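PDB 1NR9: protein YCGM from Escherichia coli, which is of unknown exact function but belongs to the fumarylacetoacetate hydrolase family and carries a bound magnesium ion. Local coordinates for residues L104-R107 / D108-G111. Numbering follows the deposited sequence.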
# COMPACT_ATOMS: atom_id res chain seq x y z
N LEU A 104 -3.68 -10.40 -8.96
CA LEU A 104 -2.73 -11.48 -8.79
C LEU A 104 -2.43 -11.64 -7.31
O LEU A 104 -2.13 -10.65 -6.64
CB LEU A 104 -1.45 -11.15 -9.55
CG LEU A 104 -1.24 -11.89 -10.87
CD1 LEU A 104 -2.56 -12.15 -11.56
CD2 LEU A 104 -0.30 -11.05 -11.74
N THR A 105 -2.51 -12.86 -6.81
CA THR A 105 -2.26 -13.11 -5.40
C THR A 105 -1.50 -14.39 -5.11
O THR A 105 -1.66 -15.40 -5.80
CB THR A 105 -3.59 -13.10 -4.60
OG1 THR A 105 -3.53 -14.09 -3.56
CG2 THR A 105 -4.78 -13.37 -5.50
N LEU A 106 -0.64 -14.34 -4.09
CA LEU A 106 0.14 -15.50 -3.65
C LEU A 106 -0.66 -16.25 -2.57
O LEU A 106 -0.45 -16.02 -1.37
CB LEU A 106 1.48 -15.03 -3.08
CG LEU A 106 2.50 -14.45 -4.06
CD1 LEU A 106 3.74 -13.97 -3.31
CD2 LEU A 106 2.90 -15.52 -5.09
N ARG A 107 -1.55 -17.16 -3.00
CA ARG A 107 -2.42 -17.91 -2.09
C ARG A 107 -1.72 -18.61 -0.94
O ARG A 107 -2.12 -18.45 0.21
CB ARG A 107 -3.26 -18.94 -2.84
CG ARG A 107 -4.10 -18.36 -3.96
CD ARG A 107 -5.00 -17.19 -3.56
NE ARG A 107 -6.11 -17.55 -2.69
CZ ARG A 107 -7.07 -16.71 -2.33
NH1 ARG A 107 -7.06 -15.46 -2.78
NH2 ARG A 107 -8.05 -17.10 -1.52
N ASP A 108 -0.70 -19.39 -1.24
CA ASP A 108 0.02 -20.09 -0.18
C ASP A 108 0.42 -19.10 0.93
O ASP A 108 0.10 -19.30 2.11
CB ASP A 108 1.26 -20.77 -0.76
CG ASP A 108 0.91 -21.95 -1.66
OD1 ASP A 108 -0.20 -21.93 -2.24
OD2 ASP A 108 1.73 -22.88 -1.80
N VAL A 109 1.09 -18.03 0.52
CA VAL A 109 1.54 -16.99 1.44
C VAL A 109 0.40 -16.33 2.20
O VAL A 109 0.53 -16.04 3.40
CB VAL A 109 2.28 -15.88 0.69
CG1 VAL A 109 2.62 -14.76 1.66
CG2 VAL A 109 3.52 -16.45 0.01
N GLN A 110 -0.71 -16.10 1.51
CA GLN A 110 -1.87 -15.47 2.12
C GLN A 110 -2.43 -16.34 3.23
O GLN A 110 -2.77 -15.84 4.31
CB GLN A 110 -2.96 -15.23 1.09
CG GLN A 110 -3.77 -13.99 1.36
CD GLN A 110 -5.15 -14.07 0.79
OE1 GLN A 110 -5.35 -14.56 -0.32
NE2 GLN A 110 -6.13 -13.57 1.54
N GLY A 111 -2.54 -17.64 2.96
CA GLY A 111 -3.05 -18.57 3.95
C GLY A 111 -2.23 -18.45 5.22
O GLY A 111 -2.77 -18.37 6.32
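Leu106 and Gln110 close the first turn of helix 107-116, which follows strand 95-102 in this fumarylacetoacetate hydrolase-type fold. Leu106 is the N-cap residue. Its carbonyl O accepts the amide of Gln110 at 2.9 Å from Gln110 N, with an N-H...O angle of 153°. The next bond of the helix runs from Gly111 N to Arg107 O, also 2.9 Å, and is straighter at 167°. Asp108 N and Val109 N lie near Leu106 O too, but are not hydrogen-bonded to it. Arg107 N makes a weak bond to Thr105 O, at 3.3 Å.

On the apolar side, Leu106 and Val109 run alongside each other in the same direction, with Leu106 CB 3.9 Å from Val109 CB. Val109 CG2 sits anti to the carbonyl carbon, which turns it toward Leu106 CB and CD1.

Outside the turn, the backbones of Thr105 and Leu106 bond to His70 and Ala123, and Asp108 OD1 is hydrogen-bonded to Ser68 OG. Arg107 NH1 makes a weak, long ion pair with Glu72, a ligand of the magnesium ion that lies about 6 Å from the Thr105 side chain.

The poorly ordered Arg107 chain bends at chi2 and chi3, which brings its guanidinium beside Gln110. The two flat groups are nearly perpendicular. Gln110 OE1 lies above one face of the guanidinium, nearer its edge than its centre, and is not hydrogen-bonded to Arg107 NH1.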